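Local coordinates for protein-disulfide isomerase (Novosphingobium aromaticivorans, PDB 3GMF) that probably catalyses thiol-disulfide exchange as a thioredoxin-fold, DsbA-like protein of the disulfide isomerase type, at residues Lys16-Glu21 with Lys50-Val55; Ser24-His29 with Val59-Asp64; Thr84-Ser89 with Asp128-Arg133; Gln92-Leu97 with Ser122-Tyr127. All coordinates share one frame; numbering follows the deposited sequence.

Interaction 1 (Lys16-Glu21 with Lys50-Val55); sequences KLRLVE and KGAIEV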
# COMPACT_ATOMS: atom_id res chain seq x y z
N LYS A 16 20.19 0.18 -11.00
CA LYS A 16 20.27 -1.23 -11.40
C LYS A 16 19.41 -2.18 -10.54
O LYS A 16 18.79 -3.09 -11.07
CB LYS A 16 21.72 -1.74 -11.49
CG LYS A 16 22.61 -1.49 -10.26
CD LYS A 16 23.56 -2.66 -9.97
CE LYS A 16 24.68 -2.81 -11.00
NZ LYS A 16 24.35 -3.77 -12.11
N LEU A 17 19.38 -1.95 -9.23
CA LEU A 17 18.56 -2.80 -8.36
C LEU A 17 17.15 -2.23 -8.26
O LEU A 17 16.94 -1.14 -7.72
CB LEU A 17 19.18 -3.00 -6.96
CG LEU A 17 18.69 -4.20 -6.11
CD1 LEU A 17 19.55 -4.37 -4.87
CD2 LEU A 17 17.23 -4.09 -5.66
N ARG A 18 16.19 -2.98 -8.77
CA ARG A 18 14.80 -2.57 -8.65
C ARG A 18 14.08 -3.53 -7.70
O ARG A 18 13.91 -4.71 -8.02
CB ARG A 18 14.14 -2.60 -10.02
CG ARG A 18 12.65 -2.24 -10.05
CD ARG A 18 12.41 -0.77 -9.73
NE ARG A 18 12.88 0.12 -10.80
CZ ARG A 18 12.16 0.51 -11.85
NH1 ARG A 18 10.90 0.12 -12.00
NH2 ARG A 18 12.69 1.33 -12.75
N LEU A 19 13.69 -3.01 -6.53
CA LEU A 19 12.95 -3.78 -5.53
C LEU A 19 11.47 -3.47 -5.73
O LEU A 19 11.05 -2.32 -5.59
CB LEU A 19 13.36 -3.36 -4.12
CG LEU A 19 12.53 -3.96 -2.97
CD1 LEU A 19 12.65 -5.52 -2.92
CD2 LEU A 19 12.88 -3.33 -1.63
N VAL A 20 10.68 -4.50 -6.03
CA VAL A 20 9.22 -4.36 -6.10
C VAL A 20 8.63 -4.90 -4.81
O VAL A 20 8.97 -6.01 -4.41
CB VAL A 20 8.65 -5.16 -7.26
CG1 VAL A 20 7.12 -5.12 -7.24
CG2 VAL A 20 9.17 -4.58 -8.58
N GLU A 21 7.71 -4.14 -4.21
CA GLU A 21 7.06 -4.52 -2.93
C GLU A 21 5.58 -4.62 -3.22
O GLU A 21 5.01 -3.67 -3.75
CB GLU A 21 7.25 -3.42 -1.87
CG GLU A 21 8.71 -3.03 -1.56
CD GLU A 21 8.82 -2.01 -0.42
OE1 GLU A 21 7.81 -1.36 -0.08
OE2 GLU A 21 9.92 -1.87 0.16
N LYS A 50 21.70 3.68 -5.68
CA LYS A 50 22.12 2.30 -5.90
C LYS A 50 20.95 1.39 -6.26
O LYS A 50 21.12 0.32 -6.85
CB LYS A 50 22.84 1.78 -4.66
CG LYS A 50 24.17 2.48 -4.38
CD LYS A 50 24.67 2.21 -2.97
CE LYS A 50 26.14 2.63 -2.84
NZ LYS A 50 26.62 2.68 -1.43
N GLY A 51 19.75 1.82 -5.90
CA GLY A 51 18.55 1.05 -6.19
C GLY A 51 17.32 1.91 -6.05
O GLY A 51 17.39 3.02 -5.52
N ALA A 52 16.19 1.38 -6.52
CA ALA A 52 14.92 2.09 -6.46
C ALA A 52 13.84 1.12 -5.95
O ALA A 52 13.98 -0.08 -6.11
CB ALA A 52 14.54 2.61 -7.83
N ILE A 53 12.78 1.68 -5.37
CA ILE A 53 11.70 0.86 -4.80
C ILE A 53 10.40 1.14 -5.52
O ILE A 53 9.95 2.28 -5.57
CB ILE A 53 11.47 1.11 -3.30
CG1 ILE A 53 12.78 0.92 -2.52
CG2 ILE A 53 10.39 0.16 -2.76
CD1 ILE A 53 12.75 1.48 -1.14
N GLU A 54 9.80 0.09 -6.06
CA GLU A 54 8.53 0.19 -6.72
C GLU A 54 7.46 -0.39 -5.80
O GLU A 54 7.43 -1.59 -5.56
CB GLU A 54 8.54 -0.59 -8.02
CG GLU A 54 7.28 -0.47 -8.83
CD GLU A 54 7.43 -1.15 -10.17
OE1 GLU A 54 8.56 -1.21 -10.70
OE2 GLU A 54 6.41 -1.62 -10.70
N VAL A 55 6.62 0.48 -5.26
CA VAL A 55 5.57 0.05 -4.34
C VAL A 55 4.34 -0.26 -5.15
O VAL A 55 3.87 0.58 -5.92
CB VAL A 55 5.29 1.12 -3.27
CG1 VAL A 55 4.05 0.78 -2.44
CG2 VAL A 55 6.51 1.27 -2.38

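Interaction 2 (Ser24-His29 with Val59-Asp64); sequences SYTCPH and VRDPID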
# COMPACT_ATOMS: atom_id res chain seq x y z
N SER A 24 -0.11 -4.32 1.38
CA SER A 24 -1.53 -4.13 1.62
C SER A 24 -1.71 -3.29 2.88
O SER A 24 -1.06 -3.57 3.88
CB SER A 24 -2.18 -5.49 1.84
OG SER A 24 -3.44 -5.36 2.48
N TYR A 25 -2.61 -2.30 2.82
CA TYR A 25 -2.83 -1.38 3.99
C TYR A 25 -3.44 -2.04 5.21
O TYR A 25 -3.35 -1.49 6.32
CB TYR A 25 -3.65 -0.15 3.60
CG TYR A 25 -2.94 0.72 2.59
CD1 TYR A 25 -1.81 1.46 2.96
CD2 TYR A 25 -3.38 0.81 1.26
CE1 TYR A 25 -1.13 2.26 2.05
CE2 TYR A 25 -2.69 1.63 0.31
CZ TYR A 25 -1.57 2.34 0.73
OH TYR A 25 -0.89 3.12 -0.18
N THR A 26 -4.09 -3.19 5.03
CA THR A 26 -4.78 -3.87 6.15
C THR A 26 -3.96 -5.02 6.74
O THR A 26 -4.44 -5.75 7.61
CB THR A 26 -6.17 -4.38 5.74
OG1 THR A 26 -6.05 -5.24 4.58
CG2 THR A 26 -7.09 -3.20 5.45
N CYS A 27 -2.73 -5.18 6.25
CA CYS A 27 -1.88 -6.30 6.65
C CYS A 27 -0.92 -5.87 7.77
O CYS A 27 -0.17 -4.90 7.61
CB CYS A 27 -1.09 -6.80 5.42
SG CYS A 27 0.24 -7.97 5.81
N PRO A 28 -0.93 -6.59 8.90
CA PRO A 28 -0.07 -6.21 10.02
C PRO A 28 1.41 -6.41 9.70
O PRO A 28 2.27 -5.67 10.22
CB PRO A 28 -0.51 -7.19 11.12
CG PRO A 28 -1.01 -8.40 10.37
CD PRO A 28 -1.71 -7.81 9.18
N HIS A 29 1.71 -7.37 8.83
CA HIS A 29 3.09 -7.63 8.41
C HIS A 29 3.63 -6.48 7.58
O HIS A 29 4.79 -6.11 7.71
CB HIS A 29 3.19 -8.94 7.63
CG HIS A 29 2.68 -10.13 8.38
ND1 HIS A 29 3.19 -10.52 9.60
CD2 HIS A 29 1.72 -11.04 8.07
CE1 HIS A 29 2.56 -11.61 10.01
NE2 HIS A 29 1.67 -11.95 9.10
N VAL A 59 -4.21 -4.97 -3.38
CA VAL A 59 -5.43 -4.67 -2.62
C VAL A 59 -6.19 -5.95 -2.28
O VAL A 59 -6.64 -6.66 -3.19
CB VAL A 59 -6.33 -3.72 -3.44
CG1 VAL A 59 -7.65 -3.49 -2.69
CG2 VAL A 59 -5.62 -2.38 -3.72
N ARG A 60 -6.35 -6.23 -0.99
CA ARG A 60 -6.85 -7.55 -0.54
C ARG A 60 -8.32 -7.58 -0.15
O ARG A 60 -8.93 -8.68 -0.08
CB ARG A 60 -6.04 -8.06 0.67
CG ARG A 60 -4.51 -8.21 0.41
CD ARG A 60 -3.83 -8.83 1.61
NE ARG A 60 -4.14 -8.05 2.82
CZ ARG A 60 -4.24 -8.56 4.04
NH1 ARG A 60 -4.06 -9.86 4.22
NH2 ARG A 60 -4.56 -7.77 5.07
N ASP A 61 -8.87 -6.40 0.17
CA ASP A 61 -10.21 -6.27 0.79
C ASP A 61 -10.70 -4.82 0.59
O ASP A 61 -9.93 -3.95 0.18
CB ASP A 61 -10.17 -6.73 2.27
CG ASP A 61 -9.27 -5.84 3.13
OD1 ASP A 61 -9.60 -4.65 3.25
OD2 ASP A 61 -8.26 -6.34 3.67
N PRO A 62 -12.01 -4.56 0.82
CA PRO A 62 -12.53 -3.23 0.52
C PRO A 62 -12.02 -2.13 1.47
O PRO A 62 -12.10 -0.96 1.11
CB PRO A 62 -14.06 -3.39 0.64
CG PRO A 62 -14.28 -4.86 0.64
CD PRO A 62 -13.08 -5.47 1.27
N ILE A 63 -11.55 -2.50 2.66
CA ILE A 63 -10.95 -1.50 3.59
C ILE A 63 -9.60 -1.01 3.02
O ILE A 63 -9.35 0.20 2.91
CB ILE A 63 -10.79 -2.08 4.99
CG1 ILE A 63 -12.16 -2.48 5.54
CG2 ILE A 63 -10.20 -1.02 5.97
CD1 ILE A 63 -12.03 -3.48 6.68
N ASP A 64 -8.77 -1.98 2.66
CA ASP A 64 -7.54 -1.77 1.87
C ASP A 64 -7.81 -0.90 0.63
O ASP A 64 -7.12 0.10 0.39
CB ASP A 64 -7.02 -3.15 1.44
CG ASP A 64 -5.55 -3.15 1.05
OD1 ASP A 64 -4.87 -2.10 1.08
OD2 ASP A 64 -5.06 -4.26 0.73

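Interaction 3 (Thr84-Ser89 with Asp128-Arg133); sequences TAFMRS and DFMAAR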
# COMPACT_ATOMS: atom_id res chain seq x y z
N THR A 84 3.31 5.88 3.69
CA THR A 84 4.08 5.57 4.90
C THR A 84 3.27 5.86 6.16
O THR A 84 3.31 5.07 7.11
CB THR A 84 5.47 6.30 4.90
OG1 THR A 84 6.31 5.70 3.90
CG2 THR A 84 6.16 6.20 6.25
N ALA A 85 2.53 6.98 6.15
CA ALA A 85 1.67 7.37 7.28
C ALA A 85 0.59 6.32 7.60
O ALA A 85 0.47 5.88 8.75
CB ALA A 85 1.03 8.74 7.05
N PHE A 86 -0.15 5.89 6.58
CA PHE A 86 -1.12 4.79 6.77
C PHE A 86 -0.48 3.52 7.29
O PHE A 86 -1.07 2.84 8.16
CB PHE A 86 -1.90 4.49 5.50
CG PHE A 86 -3.08 5.39 5.28
CD1 PHE A 86 -4.25 5.23 6.03
CD2 PHE A 86 -3.03 6.39 4.30
CE1 PHE A 86 -5.36 6.06 5.79
CE2 PHE A 86 -4.10 7.23 4.06
CZ PHE A 86 -5.28 7.07 4.82
N MET A 87 0.70 3.18 6.78
CA MET A 87 1.39 1.97 7.22
C MET A 87 1.95 2.11 8.63
O MET A 87 1.72 1.23 9.47
CB MET A 87 2.52 1.57 6.26
CG MET A 87 2.05 0.95 4.96
SD MET A 87 1.06 -0.59 5.13
CE MET A 87 1.10 -1.05 3.41
N ARG A 88 2.67 3.20 8.89
CA ARG A 88 3.23 3.43 10.22
C ARG A 88 2.17 3.60 11.31
O ARG A 88 2.36 3.12 12.43
CB ARG A 88 4.18 4.65 10.23
CG ARG A 88 5.51 4.35 9.56
CD ARG A 88 6.49 5.50 9.82
NE ARG A 88 7.87 5.09 9.55
CZ ARG A 88 8.70 4.62 10.47
NH1 ARG A 88 9.93 4.27 10.13
NH2 ARG A 88 8.30 4.48 11.73
N SER A 89 1.06 4.24 10.97
CA SER A 89 0.02 4.51 11.97
C SER A 89 -1.13 3.50 11.91
O SER A 89 -2.22 3.78 12.43
CB SER A 89 -0.51 5.94 11.84
OG SER A 89 -1.35 6.07 10.71
N ASP A 128 -11.70 12.30 9.48
CA ASP A 128 -10.86 12.91 10.53
C ASP A 128 -9.35 12.68 10.31
O ASP A 128 -8.56 13.61 10.44
CB ASP A 128 -11.27 12.43 11.93
CG ASP A 128 -12.61 13.03 12.40
OD1 ASP A 128 -13.20 13.86 11.68
OD2 ASP A 128 -13.07 12.65 13.50
N PHE A 129 -8.97 11.44 9.98
CA PHE A 129 -7.58 11.10 9.67
C PHE A 129 -6.99 11.99 8.56
O PHE A 129 -5.87 12.49 8.68
CB PHE A 129 -7.48 9.60 9.27
CG PHE A 129 -6.06 9.08 9.18
CD1 PHE A 129 -5.43 8.54 10.29
CD2 PHE A 129 -5.37 9.11 7.97
CE1 PHE A 129 -4.13 8.05 10.22
CE2 PHE A 129 -4.07 8.63 7.89
CZ PHE A 129 -3.45 8.10 9.01
N MET A 130 -7.75 12.20 7.50
CA MET A 130 -7.27 12.96 6.35
C MET A 130 -7.41 14.48 6.51
O MET A 130 -6.64 15.24 5.92
CB MET A 130 -7.91 12.46 5.06
CG MET A 130 -7.39 11.08 4.65
SD MET A 130 -5.59 10.94 4.53
CE MET A 130 -5.23 12.16 3.27
N ALA A 131 -8.37 14.90 7.33
CA ALA A 131 -8.54 16.32 7.69
C ALA A 131 -7.33 16.80 8.48
O ALA A 131 -6.86 17.92 8.28
CB ALA A 131 -9.81 16.53 8.49
N ALA A 132 -6.83 15.93 9.36
CA ALA A 132 -5.61 16.21 10.12
C ALA A 132 -4.35 16.26 9.24
O ALA A 132 -3.27 16.60 9.72
CB ALA A 132 -5.46 15.19 11.25
N ARG A 133 -4.52 15.94 7.96
CA ARG A 133 -3.43 15.95 6.98
C ARG A 133 -3.77 16.82 5.76
O ARG A 133 -3.21 16.63 4.67
CB ARG A 133 -3.09 14.52 6.55
CG ARG A 133 -2.37 13.75 7.62
CD ARG A 133 -2.36 12.26 7.36
NE ARG A 133 -1.54 11.59 8.36
CZ ARG A 133 -1.96 11.23 9.57
NH1 ARG A 133 -3.22 11.43 9.95
NH2 ARG A 133 -1.11 10.64 10.40

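Interaction 4 (Gln92-Leu97 with Ser122-Tyr127); sequences QWIGPL and SDFRFY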
# COMPACT_ATOMS: atom_id res chain seq x y z
N GLN A 92 -3.26 2.76 14.95
CA GLN A 92 -4.12 3.88 15.33
C GLN A 92 -5.46 3.91 14.59
O GLN A 92 -6.45 4.40 15.15
CB GLN A 92 -3.43 5.25 15.18
CG GLN A 92 -1.90 5.30 15.35
CD GLN A 92 -1.36 4.57 16.58
OE1 GLN A 92 -1.83 4.77 17.70
NE2 GLN A 92 -0.35 3.73 16.36
N TRP A 93 -5.50 3.45 13.33
CA TRP A 93 -6.74 3.55 12.55
C TRP A 93 -7.46 2.23 12.31
O TRP A 93 -8.64 2.24 11.99
CB TRP A 93 -6.57 4.31 11.20
CG TRP A 93 -5.60 3.66 10.21
CD1 TRP A 93 -4.29 4.00 10.01
CD2 TRP A 93 -5.87 2.57 9.30
NE1 TRP A 93 -3.73 3.21 9.03
CE2 TRP A 93 -4.66 2.31 8.60
CE3 TRP A 93 -7.00 1.78 9.03
CZ2 TRP A 93 -4.56 1.29 7.63
CZ3 TRP A 93 -6.90 0.77 8.07
CH2 TRP A 93 -5.68 0.54 7.38
N ILE A 94 -6.78 1.11 12.49
CA ILE A 94 -7.37 -0.17 12.01
C ILE A 94 -8.28 -0.85 13.05
O ILE A 94 -8.86 -1.91 12.79
CB ILE A 94 -6.28 -1.13 11.46
CG1 ILE A 94 -6.85 -2.09 10.40
CG2 ILE A 94 -5.59 -1.88 12.58
CD1 ILE A 94 -5.80 -2.85 9.59
N GLY A 95 -8.42 -0.23 14.22
CA GLY A 95 -9.20 -0.82 15.32
C GLY A 95 -10.57 -1.36 14.95
O GLY A 95 -10.94 -2.44 15.42
N PRO A 96 -11.35 -0.62 14.12
CA PRO A 96 -12.67 -1.15 13.73
C PRO A 96 -12.66 -2.49 13.00
O PRO A 96 -13.69 -3.15 12.97
CB PRO A 96 -13.25 -0.07 12.83
CG PRO A 96 -12.58 1.20 13.30
CD PRO A 96 -11.18 0.76 13.61
N LEU A 97 -11.53 -2.88 12.41
CA LEU A 97 -11.47 -4.22 11.82
C LEU A 97 -11.73 -5.30 12.87
O LEU A 97 -12.50 -6.23 12.63
CB LEU A 97 -10.11 -4.46 11.14
CG LEU A 97 -9.87 -5.90 10.64
CD1 LEU A 97 -10.89 -6.30 9.59
CD2 LEU A 97 -8.44 -6.05 10.12
N SER A 122 -16.46 6.02 6.93
CA SER A 122 -17.13 6.45 8.15
C SER A 122 -16.69 5.64 9.37
O SER A 122 -16.20 6.20 10.37
CB SER A 122 -18.64 6.38 7.99
OG SER A 122 -19.27 6.96 9.12
N ASP A 123 -16.82 4.31 9.28
CA ASP A 123 -16.45 3.42 10.38
C ASP A 123 -14.99 3.53 10.80
O ASP A 123 -14.69 3.40 11.99
CB ASP A 123 -16.73 1.95 10.03
CG ASP A 123 -18.21 1.63 9.92
OD1 ASP A 123 -19.08 2.47 10.28
OD2 ASP A 123 -18.51 0.52 9.47
N PHE A 124 -14.10 3.76 9.84
CA PHE A 124 -12.66 3.83 10.12
C PHE A 124 -12.17 5.25 10.35
O PHE A 124 -10.98 5.48 10.58
CB PHE A 124 -11.86 3.10 9.03
CG PHE A 124 -11.95 1.60 9.13
CD1 PHE A 124 -10.97 0.89 9.80
CD2 PHE A 124 -13.05 0.91 8.58
CE1 PHE A 124 -11.04 -0.51 9.92
CE2 PHE A 124 -13.14 -0.46 8.70
CZ PHE A 124 -12.13 -1.18 9.37
N ARG A 125 -13.12 6.20 10.33
CA ARG A 125 -12.84 7.60 10.65
C ARG A 125 -11.78 8.24 9.75
O ARG A 125 -10.89 8.97 10.21
CB ARG A 125 -12.49 7.77 12.14
CG ARG A 125 -13.67 7.57 13.09
CD ARG A 125 -13.21 7.51 14.55
NE ARG A 125 -12.16 8.49 14.86
CZ ARG A 125 -12.36 9.76 15.19
NH1 ARG A 125 -13.59 10.26 15.27
NH2 ARG A 125 -11.32 10.55 15.45
N PHE A 126 -11.88 7.95 8.45
CA PHE A 126 -10.89 8.44 7.49
C PHE A 126 -11.06 9.95 7.18
O PHE A 126 -10.11 10.62 6.77
CB PHE A 126 -10.94 7.59 6.22
CG PHE A 126 -10.34 6.22 6.38
CD1 PHE A 126 -9.39 5.96 7.37
CD2 PHE A 126 -10.71 5.18 5.52
CE1 PHE A 126 -8.80 4.68 7.51
CE2 PHE A 126 -10.13 3.91 5.64
CZ PHE A 126 -9.18 3.66 6.64
N TYR A 127 -12.27 10.46 7.37
CA TYR A 127 -12.52 11.89 7.22
C TYR A 127 -11.67 12.69 8.20
O TYR A 127 -10.96 13.60 7.79
CB TYR A 127 -14.01 12.21 7.34
CG TYR A 127 -14.87 11.46 6.35
CD1 TYR A 127 -14.98 11.89 5.02
CD2 TYR A 127 -15.55 10.30 6.72
CE1 TYR A 127 -15.75 11.19 4.09
CE2 TYR A 127 -16.33 9.59 5.80
CZ TYR A 127 -16.42 10.05 4.49
OH TYR A 127 -17.20 9.35 3.59
O HOH W 1 -10.16 4.29 12.81

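Interaction 1 (Lys16-Glu21 with Lys50-Val55)
Strands 17-21 and 51-55 run parallel, their axes 4.7 Å apart at closest approach and inclined by 21°, with Leu17 beside Gly51 and Glu21 beside Val55. Four backbone hydrogen bonds join them. Ala52 N donates to Leu17 O and Glu54 N to Leu19 O; Leu19 N and Glu21 N return the bonds to Ala52 O and Glu54 O. The CA-H groups of Ile53 and Val20 add contacts to Leu19 O and Glu54 O.

Arg18, Ala52, Val20 and Glu54 share one face of the sheet. Arg18 NH1 forms a salt bridge with Glu54 OE1 at 3.0 Å. The oxygen lies in the guanidinium plane, at its edge, although the carboxylate plane is turned 60° from it. The Arg18 chain leaves with CG anti to the backbone N (chi1 178°), then bends at chi2 and chi3, which carries NH1 along the strand to Glu54. Glu54 is extended and lies beside Val20, whose CG2 is 4.0 Å from Glu54 OE1. The other carboxylate oxygen, Glu54 OE2, is held by His7 and Arg56, so this buried acid is probably stabilised as a carboxylate.

The opposite face carries Leu17, Leu19, Ile53, Glu21 and Val55. Ile53 CG2 packs 3.6 Å from Glu21 CD, and Val55 CG2 lies 3.7 Å from Glu21 OE1.

The pair belongs to the beta-alpha-beta unit of the thioredoxin fold. Helix 28-46 makes the crossover and covers Glu21 and Ile53, while helix 185-196 packs on Leu17 and Leu19. Strand 171-174 continues the sheet beyond 17-23, and strand 7-10 beyond 51-57.

Interaction 2 (Ser24-His29 with Val59-Asp64)
The turn that ends on the first cysteine of a probable thioredoxin-type CxxC motif, Cys27, is bound here to the start of helix 62-73. Ser24 to Cys27 form a type I beta turn, and Cys27 is the N-cap of helix 28-46.

Ser24 OG donates to Asp64 OD2 at 2.6 Å and accepts from Arg60 NE at 2.8 Å. Asp64 OD2 also takes Arg60 N, from the other face of the carboxylate. Asp64 OD1 accepts from Tyr25 N at 2.9 Å, approached from above the carboxylate plane. One aspartate thus holds the backbone of both segments.

Thr26 OG1 sits between its N and carbonyl carbon (chi1 55°), facing Asp61. It donates to Asp61 OD2 on the syn side at 2.6 Å and accepts from Arg60 NH2 at 3.0 Å. Both Arg60 donors meet their hydroxyls near the guanidinium edge, tilted a little from its plane. Cys27 CB lies over one guanidinium face, 3.6 Å from Arg60 NH2. Thr26 CG2 turns to Ile63 CG2 at 3.8 Å.

Asp61 is the N-cap of helix 62-73, and its OD1 accepts from Asp64 N. The Tyr25 hydroxyl bonds to His83 and Thr71.

Each hydroxyl links a guanidinium nitrogen to a carboxylate oxygen. Such relays are likely to favour the ionised acids and to fix the turn that ends at Cys27.

Interaction 3 (Thr84-Ser89 with Asp128-Arg133)
Phe86 and Phe129 form an offset stack in an aromatic cluster of the helical part of the chain. Their centroids are 4.7 Å apart and their planes are inclined by 30°. Phe129 CE2 lies over one face of Phe86, toward its rim, and comes within 3.6 Å of Phe86 CE1. Met130 makes a Met-aromatic contact with the same ring. Its SD approaches obliquely, 3.9 Å from Phe86 CZ, because the methionine chain is bent at chi2 and chi3.

The contact joins helices 76-88 and 126-131 in the helical region between strands 51-57 and 171-174 of the thioredoxin fold. Trp93 meets both phenylalanines edge-to-face. Replacing Phe86 by an alanine would probably leave one side of the Phe129 ring and the Met130 sulfur without their partner and open a gap between the helices.

Ser89 OG lies at the edge of Phe129, in its plane, 3.4 Å from CZ. The hydroxyl donates to Ala85 O, which takes Ser89 N from the other face of its carbonyl plane. The Arg133 guanidinium lies over one face of Phe129, with NH1 above the ring centre. The same NH1 donates to Phe129 O at 3.1 Å, while Arg133 NE lies 4.1 Å from Ala85 CB.

Interaction 4 (Gln92-Leu97 with Ser122-Tyr127)
The Phe124 ring has Pro96 CB over one face and the carbonyl oxygens of Trp93 and Ile94 at its edge. The proline makes a CH-pi contact: its CB is 3.8 Å from the centroid of Phe124 and 15° off the ring normal. Trp93 and Phe126 form an offset edge-to-face pair, with the edge of Phe126 toward the indole face and the planes at 65°. Phe126 CE1 is 3.7 Å from Trp93 CE3. Phe124 CD1 lies at the edge of the Trp93 ring, near its plane. Phe124 CB covers one face of the Phe126 ring.

These groups belong to the helical region of this thioredoxin-fold protein. The short helices 90-93 and 95-99 meet the junction of helices 113-123 and 126-131. That junction is a Schellman motif: Arg125 has positive phi and ends the first helix, and it is also the N-cap position of the second.

Phe124 CG is anti to the carbonyl carbon (chi1 -74°), which carries the ring across to the start of helix 95-99. Its CD1 lies 3.5 Å from Trp93 O, and its CE1 is 3.5 Å from Leu97 N. A serine in place of Phe124 would probably leave the Pro96 ring without the surface it packs on and open a gap beside Trp93 O. Pro96 CG also touches Asp123 O at 3.3 Å.

Trp93 NE1 bonds to Phe86, and Asp123 to Arg107 and Trp108. Phe124 also meets the Trp108 ring.

One water bridges the two segments, donating to Trp93 O and to Phe124 O, at 2.7 Å from each.

The segments of interactions 1 and 2 alternate along the chain. Each strand of interaction 1 runs on toward one segment of interaction 2, yet their centres are 22 Å apart. Interaction 2 holds Cys27 of the probable CxxC site, and interactions 3 and 4 both touch interaction 2. Met87 CE lies 3.4 Å from Ser24 O, and Trp93 CH2 is 3.3 Å from Tyr25 O. Ile63 CD1 meets Phe124 CZ at 3.5 Å. Interactions 3 and 4 share helix 126-131, with centres 11 Å apart, and Phe86 O is 2.8 Å from Trp93 NE1. Interactions 1 and 4 lie on opposite sides of the chain centre, 31 Å apart between their centres.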